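Local coordinates for protein oxidized polyvinyl alcohol hydrolase (Sphingopyxis, PDB 3WLA) that hydrolyses beta-diketones such as 4,6-nonanedione and oxidized polyvinyl alcohol, the second step in the breakdown of polyvinyl alcohol, at residues A[164-169]-A[186-191]. Residues are numbered along the deposited sequence; the frame is centred on the assembly and turned at random.
Sequences GGTMTN and SGEWYS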
ATOM      1  N   GLY A 164       3.086   4.061   3.554  1.00 21.58           N
ATOM      2  CA  GLY A 164       1.781   3.528   3.217  1.00 21.73           C
ATOM      3  C   GLY A 164       1.837   2.597   1.994  1.00 20.96           C
ATOM      4  O   GLY A 164       1.032   1.696   1.868  1.00 21.04           O
ATOM      5  N   GLY A 165       2.782   2.833   1.085  1.00 20.99           N
ATOM      6  CA  GLY A 165       2.915   1.943  -0.081  1.00 20.45           C
ATOM      7  C   GLY A 165       3.591   0.661   0.401  1.00 20.37           C
ATOM      8  O   GLY A 165       3.269  -0.432  -0.051  1.00 20.37           O
ATOM      9  N   THR A 166       4.502   0.803   1.365  1.00 22.16           N
ATOM     10  CA  THR A 166       5.206  -0.357   1.962  1.00 21.30           C
ATOM     11  C   THR A 166       4.176  -1.282   2.644  1.00 21.32           C
ATOM     12  O   THR A 166       4.182  -2.524   2.479  1.00 20.21           O
ATOM     13  CB  THR A 166       6.209   0.068   3.038  1.00 20.43           C
ATOM     14  OG1 THR A 166       7.147   1.020   2.485  1.00 20.36           O
ATOM     15  CG2 THR A 166       7.006  -1.192   3.536  1.00 21.26           C
ATOM     16  N   MET A 167       3.300  -0.646   3.427  1.00 20.69           N
ATOM     17  CA  MET A 167       2.217  -1.339   4.125  1.00 19.98           C
ATOM     18  C   MET A 167       1.289  -1.972   3.100  1.00 20.92           C
ATOM     19  O   MET A 167       0.787  -3.082   3.347  1.00 22.29           O
ATOM     20  CB  MET A 167       1.420  -0.352   4.989  1.00 21.22           C
ATOM     21  CG  MET A 167       0.295  -1.021   5.792  1.00 22.98           C
ATOM     22  SD  MET A 167       1.117  -1.955   7.092  1.00 24.12           S
ATOM     23  CE  MET A 167       0.349  -3.520   6.935  1.00 25.89           C
ATOM     24  N   THR A 168       1.048  -1.308   1.962  1.00 18.36           N
ATOM     25  CA  THR A 168       0.213  -1.906   0.920  1.00 21.13           C
ATOM     26  C   THR A 168       0.899  -3.219   0.429  1.00 21.82           C
ATOM     27  O   THR A 168       0.250  -4.277   0.328  1.00 21.17           O
ATOM     28  CB  THR A 168       0.003  -0.933  -0.281  1.00 21.18           C
ATOM     29  OG1 THR A 168      -0.750   0.236   0.172  1.00 21.02           O
ATOM     30  CG2 THR A 168      -0.805  -1.641  -1.423  1.00 18.10           C
ATOM     31  N   ASN A 169       2.203  -3.131   0.083  1.00 22.86           N
ATOM     32  CA  ASN A 169       2.948  -4.329  -0.350  1.00 21.53           C
ATOM     33  C   ASN A 169       2.798  -5.412   0.717  1.00 21.44           C
ATOM     34  O   ASN A 169       2.541  -6.574   0.389  1.00 23.25           O
ATOM     35  CB  ASN A 169       4.473  -4.083  -0.486  1.00 20.56           C
ATOM     36  CG  ASN A 169       4.868  -3.344  -1.765  1.00 21.16           C
ATOM     37  OD1 ASN A 169       4.177  -3.389  -2.779  1.00 21.78           O
ATOM     38  ND2 ASN A 169       6.017  -2.679  -1.721  1.00 21.47           N
ATOM     39  N   SER A 186       5.604   4.191  -4.405  1.00 21.74           N
ATOM     40  CA  SER A 186       6.920   4.352  -3.800  1.00 21.13           C
ATOM     41  C   SER A 186       7.026   3.716  -2.419  1.00 22.56           C
ATOM     42  O   SER A 186       7.301   4.381  -1.420  1.00 23.02           O
ATOM     43  CB  SER A 186       7.304   5.818  -3.693  1.00 22.21           C
ATOM     44  OG  SER A 186       7.098   6.487  -4.917  1.00 21.02           O
ATOM     45  N   GLY A 187       6.795   2.403  -2.381  1.00 21.43           N
ATOM     46  CA  GLY A 187       6.883   1.670  -1.169  1.00 19.90           C
ATOM     47  C   GLY A 187       8.194   0.962  -1.057  1.00 21.97           C
ATOM     48  O   GLY A 187       8.862   0.717  -2.054  1.00 22.94           O
ATOM     49  N   GLU A 188       8.595   0.658   0.162  1.00 22.08           N
ATOM     50  CA  GLU A 188       9.839  -0.066   0.356  1.00 24.43           C
ATOM     51  C   GLU A 188       9.603  -1.559   0.115  1.00 24.05           C
ATOM     52  O   GLU A 188       8.474  -2.028   0.134  1.00 23.61           O
ATOM     53  CB  GLU A 188      10.334   0.094   1.768  1.00 23.01           C
ATOM     54  CG  GLU A 188      11.551   1.026   1.949  1.00 26.79           C
ATOM     55  CD  GLU A 188      12.894   0.433   1.443  1.00 29.54           C
ATOM     56  OE1 GLU A 188      12.966  -0.799   1.114  1.00 26.16           O
ATOM     57  OE2 GLU A 188      13.863   1.226   1.373  1.00 29.45           O
ATOM     58  N   TRP A 189      10.683  -2.291  -0.073  1.00 24.45           N
ATOM     59  CA  TRP A 189      10.605  -3.753  -0.242  1.00 24.76           C
ATOM     60  C   TRP A 189      11.500  -4.406   0.828  1.00 24.71           C
ATOM     61  O   TRP A 189      11.373  -5.637   1.151  1.00 26.35           O
ATOM     62  CB  TRP A 189      11.073  -4.157  -1.663  1.00 25.33           C
ATOM     63  CG  TRP A 189      10.809  -5.614  -1.980  1.00 26.42           C
ATOM     64  CD1 TRP A 189      11.741  -6.632  -2.070  1.00 29.08           C
ATOM     65  CD2 TRP A 189       9.556  -6.181  -2.305  1.00 26.66           C
ATOM     66  NE1 TRP A 189      11.111  -7.800  -2.450  1.00 30.28           N
ATOM     67  CE2 TRP A 189       9.772  -7.546  -2.602  1.00 29.92           C
ATOM     68  CE3 TRP A 189       8.255  -5.665  -2.393  1.00 27.36           C
ATOM     69  CZ2 TRP A 189       8.733  -8.399  -2.975  1.00 30.14           C
ATOM     70  CZ3 TRP A 189       7.215  -6.512  -2.776  1.00 28.94           C
ATOM     71  CH2 TRP A 189       7.459  -7.861  -3.058  1.00 29.87           C
ATOM     72  N   TYR A 190      12.356  -3.568   1.428  1.00 24.13           N
ATOM     73  CA  TYR A 190      13.346  -3.987   2.420  1.00 23.35           C
ATOM     74  C   TYR A 190      14.037  -5.228   1.848  1.00 24.65           C
ATOM     75  O   TYR A 190      14.002  -6.296   2.424  1.00 24.03           O
ATOM     76  CB  TYR A 190      12.684  -4.342   3.752  1.00 20.22           C
ATOM     77  CG  TYR A 190      11.873  -3.225   4.343  1.00 22.87           C
ATOM     78  CD1 TYR A 190      12.419  -1.950   4.531  1.00 23.38           C
ATOM     79  CD2 TYR A 190      10.539  -3.449   4.765  1.00 25.08           C
ATOM     80  CE1 TYR A 190      11.652  -0.922   5.130  1.00 24.91           C
ATOM     81  CE2 TYR A 190       9.784  -2.432   5.363  1.00 26.26           C
ATOM     82  CZ  TYR A 190      10.344  -1.186   5.544  1.00 25.85           C
ATOM     83  OH  TYR A 190       9.619  -0.229   6.204  1.00 28.45           O
ATOM     84  N   SER A 191      14.634  -5.094   0.677  1.00 25.23           N
ATOM     85  CA  SER A 191      15.275  -6.250   0.071  1.00 26.39           C
ATOM     86  C   SER A 191      16.318  -6.899   0.928  1.00 27.97           C
ATOM     87  O   SER A 191      17.058  -6.232   1.647  1.00 28.46           O
ATOM     88  CB  SER A 191      15.884  -5.880  -1.262  1.00 24.39           C
ATOM     89  OG  SER A 191      14.921  -5.197  -2.010  1.00 27.36           O
TER
HETATM   90  O   HOH W   1       8.131   1.997   4.985  1.00 21.04           O
HETATM   91  O   HOH W   2       7.833  -1.380  -3.840  1.00 23.84           O
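Thr-166 OG1 is gripped by three groups. Thr-166 OG1 accepts a nearly straight hydrogen bond from the backbone N of Glu-188 (2.8 Å, 167° at the hydrogen). It is also bonded to the backbone O of Ser-162 and to a water that donates to Tyr-190 OH. The threonine torsion (chi1 -56°) sets OG1 beside its own backbone N and puts CG2 anti to that N. Thr-166 CG2 then meets Tyr-190 CE2 obliquely at 3.5 Å. Glu-188 CB lies over one face of the same tyrosine ring, offset toward the rim. Tyr-190 OH is also hydrogen-bonded to Asp-116 OD1.

The second direct bond runs from Asn-169 ND2 to Glu-188 O (3.1 Å). The oxygen lies in the amide plane of Asn-169, but the nitrogen sits above the carbonyl plane of Glu-188. Asn-169 ND2 also reaches the edge of the Trp-189 ring, 3.8 Å from Trp-189 CE3, with amide and ring planes 79° apart. A water accepts from ND2 and donates to Gly-187 O.

The fold is an alpha/beta-hydrolase. Helix 163-174 starts within what is probably the nucleophile elbow, with Ser-162 as the likely nucleophile and Gly-164 as its last glycine. The loop after strand 181-185, which runs parallel beside strand 155-161, crosses beside this helix. Gly-187 comes close to the helix backbone, its CA 3.6 Å from Thr-166 N.

Glu-188 bends back at chi2. Its OE1 accepts from the backbone N of both Trp-189 and Tyr-190. OE2 bonds to Ser-255, while Trp-189 NE1 is held by Trp-216 O.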